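B-agarase (Agarivorans gilvus, PDB 5Z6P) is a family 50 glycoside hydrolase with agarase activity, probably hydrolysing the beta-galactosidic linkages of agarose. Local coordinates at residues A[132-140]-A[165-173]; A[667-675]-A[681-689]. All coordinates share one frame; numbering follows the deposited sequence.

Contact 1 of 2, residues A[132-140]-A[165-173]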
loop_
_atom_site.group_PDB
_atom_site.type_symbol
_atom_site.label_atom_id
_atom_site.label_comp_id
_atom_site.label_asym_id
_atom_site.label_seq_id
_atom_site.Cartn_x
_atom_site.Cartn_y
_atom_site.Cartn_z
ATOM N N GLY A 132 1.640 1.100 -28.081
ATOM C CA GLY A 132 0.809 0.553 -29.141
ATOM C C GLY A 132 -0.356 1.451 -29.513
ATOM O O GLY A 132 -0.224 2.669 -29.543
ATOM N N LYS A 133 -1.509 0.848 -29.788
ATOM C CA LYS A 133 -2.612 1.581 -30.396
ATOM C C LYS A 133 -3.121 2.705 -29.489
ATOM O O LYS A 133 -2.885 2.719 -28.282
ATOM C CB LYS A 133 -3.756 0.622 -30.768
ATOM C CG LYS A 133 -4.221 -0.302 -29.650
ATOM C CD LYS A 133 -5.308 -1.252 -30.144
ATOM C CE LYS A 133 -5.659 -2.306 -29.109
ATOM N NZ LYS A 133 -6.124 -1.708 -27.826
ATOM N N GLN A 134 -3.776 3.680 -30.092
ATOM C CA GLN A 134 -4.392 4.738 -29.324
ATOM C C GLN A 134 -5.479 4.165 -28.399
ATOM O O GLN A 134 -6.256 3.306 -28.795
ATOM C CB GLN A 134 -4.959 5.793 -30.277
ATOM C CG GLN A 134 -5.267 7.146 -29.676
ATOM C CD GLN A 134 -5.516 8.220 -30.747
ATOM O OE1 GLN A 134 -4.706 8.415 -31.655
ATOM N NE2 GLN A 134 -6.649 8.908 -30.643
ATOM N N GLN A 135 -5.464 4.614 -27.149
ATOM C CA GLN A 135 -6.540 4.393 -26.178
ATOM C C GLN A 135 -7.428 5.606 -25.957
ATOM O O GLN A 135 -6.916 6.703 -25.917
ATOM C CB GLN A 135 -5.948 4.045 -24.816
ATOM C CG GLN A 135 -5.380 2.639 -24.440
ATOM C CD GLN A 135 -3.868 2.530 -24.584
ATOM O OE1 GLN A 135 -3.425 1.944 -25.555
ATOM N NE2 GLN A 135 -3.124 3.362 -23.843
ATOM N N SER A 136 -8.714 5.403 -25.691
ATOM C CA SER A 136 -9.559 6.469 -25.141
ATOM C C SER A 136 -9.711 6.287 -23.640
ATOM O O SER A 136 -9.950 5.181 -23.187
ATOM C CB SER A 136 -10.948 6.502 -25.785
ATOM O OG SER A 136 -10.919 7.199 -27.014
ATOM N N PHE A 137 -9.576 7.365 -22.873
ATOM C CA PHE A 137 -9.671 7.289 -21.421
ATOM C C PHE A 137 -10.805 8.158 -20.905
ATOM O O PHE A 137 -11.007 9.259 -21.380
ATOM C CB PHE A 137 -8.346 7.694 -20.768
ATOM C CG PHE A 137 -7.207 6.784 -21.114
ATOM C CD1 PHE A 137 -7.013 5.613 -20.417
ATOM C CD2 PHE A 137 -6.356 7.081 -22.163
ATOM C CE1 PHE A 137 -5.992 4.764 -20.741
ATOM C CE2 PHE A 137 -5.329 6.249 -22.479
ATOM C CZ PHE A 137 -5.145 5.078 -21.768
ATOM N N MET A 138 -11.554 7.640 -19.937
ATOM C CA MET A 138 -12.727 8.321 -19.403
ATOM C C MET A 138 -12.644 8.432 -17.889
ATOM O O MET A 138 -12.398 7.441 -17.203
ATOM C CB MET A 138 -14.003 7.577 -19.781
ATOM C CG MET A 138 -14.158 7.265 -21.259
ATOM S SD MET A 138 -15.268 8.423 -22.074
ATOM C CE MET A 138 -16.886 7.848 -21.542
ATOM N N VAL A 139 -12.842 9.636 -17.373
ATOM C CA VAL A 139 -12.919 9.844 -15.938
ATOM C C VAL A 139 -14.339 10.298 -15.596
ATOM O O VAL A 139 -14.717 11.430 -15.889
ATOM C CB VAL A 139 -11.904 10.884 -15.459
ATOM C CG1 VAL A 139 -11.934 10.988 -13.948
ATOM C CG2 VAL A 139 -10.516 10.518 -15.938
ATOM N N GLU A 140 -15.126 9.403 -15.000
ATOM C CA GLU A 140 -16.540 9.670 -14.781
ATOM C C GLU A 140 -16.747 10.533 -13.563
ATOM O O GLU A 140 -16.381 10.165 -12.458
ATOM C CB GLU A 140 -17.336 8.373 -14.638
ATOM C CG GLU A 140 -18.792 8.620 -14.228
ATOM C CD GLU A 140 -19.721 7.471 -14.583
ATOM O OE1 GLU A 140 -19.821 7.124 -15.779
ATOM O OE2 GLU A 140 -20.337 6.911 -13.659
ATOM N N GLY A 165 -13.767 -4.203 -20.205
ATOM C CA GLY A 165 -13.684 -4.948 -21.456
ATOM C C GLY A 165 -14.151 -4.102 -22.622
ATOM O O GLY A 165 -14.486 -4.622 -23.699
ATOM N N THR A 166 -14.200 -2.797 -22.368
ATOM C CA THR A 166 -14.623 -1.763 -23.301
ATOM C C THR A 166 -13.412 -1.198 -24.050
ATOM O O THR A 166 -12.265 -1.491 -23.674
ATOM C CB THR A 166 -15.414 -0.685 -22.510
ATOM O OG1 THR A 166 -15.694 0.481 -23.297
ATOM C CG2 THR A 166 -14.742 -0.349 -21.190
ATOM N N LYS A 167 -13.637 -0.443 -25.124
ATOM C CA LYS A 167 -12.502 0.108 -25.860
ATOM C C LYS A 167 -12.084 1.433 -25.238
ATOM O O LYS A 167 -10.889 1.755 -25.214
ATOM C CB LYS A 167 -12.817 0.271 -27.349
ATOM C CG LYS A 167 -11.581 0.607 -28.198
ATOM C CD LYS A 167 -11.071 -0.586 -29.023
ATOM C CE LYS A 167 -9.583 -0.465 -29.347
ATOM N NZ LYS A 167 -9.138 -1.402 -30.414
ATOM N N ASP A 168 -13.054 2.184 -24.724
ATOM C CA ASP A 168 -12.733 3.272 -23.820
ATOM C C ASP A 168 -12.248 2.657 -22.498
ATOM O O ASP A 168 -12.888 1.767 -21.965
ATOM C CB ASP A 168 -13.946 4.161 -23.569
ATOM C CG ASP A 168 -14.449 4.868 -24.833
ATOM O OD1 ASP A 168 -13.673 5.035 -25.813
ATOM O OD2 ASP A 168 -15.640 5.278 -24.834
ATOM N N VAL A 169 -11.128 3.138 -21.974
ATOM C CA VAL A 169 -10.670 2.784 -20.646
ATOM C C VAL A 169 -11.300 3.732 -19.644
ATOM O O VAL A 169 -11.148 4.952 -19.765
ATOM C CB VAL A 169 -9.144 2.874 -20.525
ATOM C CG1 VAL A 169 -8.706 2.635 -19.043
ATOM C CG2 VAL A 169 -8.475 1.873 -21.434
ATOM N N TYR A 170 -12.010 3.179 -18.668
ATOM C CA TYR A 170 -12.537 3.969 -17.572
ATOM C C TYR A 170 -11.505 4.068 -16.448
ATOM O O TYR A 170 -11.086 3.065 -15.895
ATOM C CB TYR A 170 -13.846 3.364 -17.083
ATOM C CG TYR A 170 -15.058 3.875 -17.836
ATOM C CD1 TYR A 170 -15.397 3.370 -19.080
ATOM C CD2 TYR A 170 -15.835 4.890 -17.315
ATOM C CE1 TYR A 170 -16.478 3.849 -19.770
ATOM C CE2 TYR A 170 -16.922 5.373 -17.999
ATOM C CZ TYR A 170 -17.239 4.847 -19.236
ATOM O OH TYR A 170 -18.327 5.301 -19.964
ATOM N N ALA A 171 -11.071 5.289 -16.158
ATOM C CA ALA A 171 -10.033 5.539 -15.164
ATOM C C ALA A 171 -10.411 4.965 -13.804
ATOM O O ALA A 171 -11.568 4.964 -13.431
ATOM C CB ALA A 171 -9.762 7.050 -15.047
ATOM N N THR A 172 -9.420 4.471 -13.072
ATOM C CA THR A 172 -9.653 3.858 -11.768
ATOM C C THR A 172 -9.670 4.893 -10.661
ATOM O O THR A 172 -8.692 5.613 -10.491
ATOM C CB THR A 172 -8.564 2.828 -11.435
ATOM O OG1 THR A 172 -8.515 1.828 -12.449
ATOM C CG2 THR A 172 -8.833 2.183 -10.093
ATOM N N TRP A 173 -10.750 4.949 -9.882
ATOM C CA TRP A 173 -10.814 5.882 -8.776
ATOM C C TRP A 173 -9.815 5.523 -7.666
ATOM O O TRP A 173 -9.817 4.403 -7.158
ATOM C CB TRP A 173 -12.219 5.951 -8.201
ATOM C CG TRP A 173 -12.351 7.125 -7.325
ATOM C CD1 TRP A 173 -12.482 8.420 -7.714
ATOM C CD2 TRP A 173 -12.309 7.139 -5.904
ATOM N NE1 TRP A 173 -12.548 9.239 -6.625
ATOM C CE2 TRP A 173 -12.446 8.472 -5.495
ATOM C CE3 TRP A 173 -12.184 6.147 -4.930
ATOM C CZ2 TRP A 173 -12.465 8.846 -4.167
ATOM C CZ3 TRP A 173 -12.199 6.518 -3.601
ATOM C CH2 TRP A 173 -12.341 7.857 -3.233
HETATM O O HOH W 1 -13.670 6.725 -14.708
#

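Contact 2 of 2, residues A[667-675]-A[681-689]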
loop_
_atom_site.group_PDB
_atom_site.type_symbol
_atom_site.label_atom_id
_atom_site.label_comp_id
_atom_site.label_asym_id
_atom_site.label_seq_id
_atom_site.Cartn_x
_atom_site.Cartn_y
_atom_site.Cartn_z
ATOM N N GLY A 667 8.957 -2.502 3.533
ATOM C CA GLY A 667 7.990 -3.455 4.050
ATOM C C GLY A 667 6.959 -3.930 3.035
ATOM O O GLY A 667 6.443 -5.027 3.152
ATOM N N GLU A 668 6.671 -3.085 2.051
ATOM C CA GLU A 668 5.634 -3.314 1.060
ATOM C C GLU A 668 5.906 -2.543 -0.224
ATOM O O GLU A 668 6.332 -1.397 -0.189
ATOM C CB GLU A 668 4.265 -2.886 1.587
ATOM C CG GLU A 668 3.747 -3.664 2.781
ATOM C CD GLU A 668 2.488 -3.060 3.368
ATOM O OE1 GLU A 668 1.756 -2.393 2.628
ATOM O OE2 GLU A 668 2.259 -3.242 4.570
ATOM N N PHE A 669 5.616 -3.191 -1.351
ATOM C CA PHE A 669 5.520 -2.549 -2.662
ATOM C C PHE A 669 4.811 -3.528 -3.585
ATOM O O PHE A 669 4.784 -4.723 -3.310
ATOM C CB PHE A 669 6.896 -2.171 -3.235
ATOM C CG PHE A 669 7.725 -3.340 -3.683
ATOM C CD1 PHE A 669 8.411 -4.116 -2.772
ATOM C CD2 PHE A 669 7.858 -3.633 -5.031
ATOM C CE1 PHE A 669 9.187 -5.190 -3.186
ATOM C CE2 PHE A 669 8.625 -4.698 -5.466
ATOM C CZ PHE A 669 9.293 -5.486 -4.547
ATOM N N HIS A 670 4.251 -3.039 -4.680
ATOM C CA HIS A 670 3.737 -3.979 -5.666
ATOM C C HIS A 670 3.518 -3.398 -7.037
ATOM O O HIS A 670 3.649 -2.196 -7.259
ATOM C CB HIS A 670 2.427 -4.640 -5.164
ATOM C CG HIS A 670 1.259 -3.712 -5.012
ATOM N ND1 HIS A 670 0.363 -3.817 -3.970
ATOM C CD2 HIS A 670 0.811 -2.700 -5.790
ATOM C CE1 HIS A 670 -0.572 -2.894 -4.103
ATOM N NE2 HIS A 670 -0.331 -2.212 -5.205
ATOM N N PHE A 671 3.164 -4.295 -7.948
ATOM C CA PHE A 671 2.785 -3.942 -9.301
ATOM C C PHE A 671 1.610 -4.816 -9.773
ATOM O O PHE A 671 1.655 -6.034 -9.655
ATOM C CB PHE A 671 4.000 -4.094 -10.228
ATOM C CG PHE A 671 5.137 -3.205 -9.853
ATOM C CD1 PHE A 671 5.101 -1.860 -10.150
ATOM C CD2 PHE A 671 6.230 -3.703 -9.159
ATOM C CE1 PHE A 671 6.144 -1.043 -9.785
ATOM C CE2 PHE A 671 7.266 -2.880 -8.798
ATOM C CZ PHE A 671 7.223 -1.556 -9.110
ATOM N N GLY A 672 0.554 -4.179 -10.270
ATOM C CA GLY A 672 -0.562 -4.898 -10.844
ATOM C C GLY A 672 -0.946 -4.518 -12.267
ATOM O O GLY A 672 -0.477 -3.519 -12.813
ATOM N N ALA A 673 -1.803 -5.331 -12.876
ATOM C CA ALA A 673 -2.268 -5.074 -14.235
ATOM C C ALA A 673 -3.739 -5.454 -14.331
ATOM O O ALA A 673 -4.359 -5.792 -13.326
ATOM C CB ALA A 673 -1.435 -5.832 -15.246
ATOM N N LEU A 674 -4.308 -5.367 -15.527
ATOM C CA LEU A 674 -5.727 -5.659 -15.683
ATOM C C LEU A 674 -5.964 -6.792 -16.671
ATOM O O LEU A 674 -7.101 -7.089 -17.001
ATOM C CB LEU A 674 -6.497 -4.413 -16.143
ATOM C CG LEU A 674 -6.537 -3.195 -15.216
ATOM C CD1 LEU A 674 -7.198 -2.016 -15.897
ATOM C CD2 LEU A 674 -7.232 -3.546 -13.926
ATOM N N ASP A 675 -4.894 -7.422 -17.149
ATOM C CA ASP A 675 -5.048 -8.446 -18.166
ATOM C C ASP A 675 -5.290 -9.837 -17.571
ATOM O O ASP A 675 -5.388 -10.808 -18.304
ATOM C CB ASP A 675 -3.826 -8.459 -19.116
ATOM C CG ASP A 675 -2.521 -8.821 -18.413
ATOM O OD1 ASP A 675 -2.433 -8.611 -17.194
ATOM O OD2 ASP A 675 -1.579 -9.321 -19.080
ATOM N N ALA A 681 -5.975 -2.446 -10.918
ATOM C CA ALA A 681 -4.592 -2.919 -11.017
ATOM C C ALA A 681 -3.725 -2.487 -9.823
ATOM O O ALA A 681 -2.531 -2.763 -9.780
ATOM C CB ALA A 681 -3.948 -2.438 -12.311
ATOM N N GLY A 682 -4.319 -1.800 -8.861
ATOM C CA GLY A 682 -3.605 -1.483 -7.639
ATOM C C GLY A 682 -2.955 -0.108 -7.606
ATOM O O GLY A 682 -3.344 0.799 -8.332
ATOM N N LEU A 683 -1.947 0.041 -6.756
ATOM C CA LEU A 683 -1.408 1.368 -6.446
ATOM C C LEU A 683 -0.386 1.838 -7.491
ATOM O O LEU A 683 -0.290 3.019 -7.808
ATOM C CB LEU A 683 -0.791 1.346 -5.055
ATOM C CG LEU A 683 -1.783 1.030 -3.933
ATOM C CD1 LEU A 683 -1.084 0.965 -2.574
ATOM C CD2 LEU A 683 -2.890 2.060 -3.912
ATOM N N VAL A 684 0.381 0.887 -8.000
ATOM C CA VAL A 684 1.339 1.129 -9.066
ATOM C C VAL A 684 1.059 0.101 -10.166
ATOM O O VAL A 684 0.939 -1.087 -9.885
ATOM C CB VAL A 684 2.776 1.012 -8.573
ATOM C CG1 VAL A 684 3.750 1.432 -9.664
ATOM C CG2 VAL A 684 2.977 1.839 -7.288
ATOM N N THR A 685 0.949 0.550 -11.408
ATOM C CA THR A 685 0.361 -0.294 -12.439
ATOM C C THR A 685 1.230 -0.542 -13.675
ATOM O O THR A 685 2.071 0.272 -14.048
ATOM C CB THR A 685 -0.995 0.286 -12.904
ATOM O OG1 THR A 685 -0.790 1.518 -13.600
ATOM C CG2 THR A 685 -1.892 0.541 -11.727
ATOM N N ALA A 686 1.004 -1.702 -14.289
ATOM C CA ALA A 686 1.683 -2.141 -15.501
ATOM C C ALA A 686 0.629 -2.421 -16.579
ATOM O O ALA A 686 -0.547 -2.526 -16.258
ATOM C CB ALA A 686 2.506 -3.377 -15.225
ATOM N N CYS A 687 1.042 -2.560 -17.841
ATOM C CA CYS A 687 0.079 -2.776 -18.917
ATOM C C CYS A 687 -0.217 -4.255 -19.121
ATOM O O CYS A 687 -1.168 -4.616 -19.800
ATOM C CB CYS A 687 0.569 -2.165 -20.241
ATOM S SG CYS A 687 2.011 -2.954 -20.926
ATOM N N SER A 688 0.579 -5.115 -18.515
ATOM C CA SER A 688 0.463 -6.538 -18.780
ATOM C C SER A 688 1.147 -7.318 -17.676
ATOM O O SER A 688 1.943 -6.745 -16.943
ATOM C CB SER A 688 1.120 -6.872 -20.105
ATOM O OG SER A 688 2.523 -6.822 -19.932
ATOM N N GLN A 689 0.876 -8.621 -17.599
ATOM C CA GLN A 689 1.579 -9.501 -16.668
ATOM C C GLN A 689 3.086 -9.460 -16.899
ATOM O O GLN A 689 3.872 -9.491 -15.960
ATOM C CB GLN A 689 1.077 -10.944 -16.778
ATOM C CG GLN A 689 -0.370 -11.159 -16.285
ATOM C CD GLN A 689 -0.592 -10.529 -14.918
ATOM O OE1 GLN A 689 0.124 -10.824 -13.955
ATOM N NE2 GLN A 689 -1.552 -9.627 -14.843
HETATM O O HOH W 2 -3.658 -4.592 -18.367
#

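Contact 1 of 2, residues A[132-140]-A[165-173]
M138 lies side by side with Y170, its CB centred over one face of the tyrosine ring, 4.1 Å from the centroid in a CH-pi contact. Bends at chi2 (-101°) and chi3 (-77°) carry the chain along the ring: SD takes an oblique Met-aromatic position and CE reaches to 3.3 Å from Y170 OH. S211 binds both that hydroxyl and the OE1 of E140, whose carboxylate stands nearly perpendicular to the Y170 ring. On the sheet face opposite M138 and Y170, F137 lies beside V169, F137 CD1 3.5 Å from V169 CB, and V139 CG2 touches A171 CB. Three short backbone bonds draw the chains together: V169 N to S136 O, M138 N to V169 O and A171 N to M138 O. A water adds a second bond to M138 O, and also joins A171 O to E140 N. Beside D168, S136 OG is hydrogen-bonded to D100 and R207.

The exposed end is loose. K133 and K167 meet there tip to tip, their NZ atoms 4.0 Å apart, like charges with little packing.

Strands 95-103 and 122-129 run antiparallel to the outer sides of 135-140 and 168-174; this is a parallel pair within otherwise antiparallel beta structure, consistent with the beta-sandwich of an agarase CBM-like domain.

Contact 2 of 2, residues A[667-675]-A[681-689]
The H670 imidazole offers its edge to the 681-689 loop: L683 N donates to NE2 at 3.2 Å, only 5° out of the ring plane, and the side chain of L683 crosses the same end of the ring, with CB 3.6 Å from NE2. Chi1 of 66° sets CG between the backbone N and carbonyl carbon and turns the ring toward that N-H. The F671 ring is met obliquely by V684 CG1, 3.4 Å from CE1; M695 and Y699 of helix 689-704 also pack on it. F671 CE2 in turn sits at the edge of the F669 ring, in its plane. The planes of the D675 carboxylate and the Q689 amide are 20° apart, with NE2 donating to OD1 at 2.7 Å on the syn side.

The two segments run from the end of strand 664-668 to the first residue of helix 689-704 and are mostly the connection between them, a beta-alpha connection consistent with the (beta/alpha)8 barrel of this family. The backbones bridge once, at G672 and T685: G672 N donates to V684 O and G672 O accepts from A686 N. A681 O lies 3.1 Å from G672 CA, a close approach that the bare glycine carbon permits.

At the helix start, Q689 N donates to D675 OD2 at 3.0 Å, and S688, the N-cap, directs OG to E691 N. The helix N-terminus would probably favour the negative charge on D675. L674 CD2 packs on A681 CB, 3.8 Å away, and A681 CB also meets A673 O, while a water bridges L674 N and C687 O.

Overall arrangement
Contact 1 lies in the CBM-like part of the chain, its centre about 24 Å from the centre of the chain; that of contact 2 is nearer the middle, about 11 Å from the same point. The centres of the two contacts are about 17 Å apart and their nearest atoms about 5 Å, without touching. H680 and Q110 connect the two regions: T172, in the 165-173 segment, packs on H680, which lies between the two segments of contact 2 and accepts a bond from G682 N at ND1. Q110, on strand 109-117, binds both L683 O and T685 N. The connection following strand 664-668 is thereby attached to the CBM-like region, even though contacts 1 and 2 are far apart in sequence.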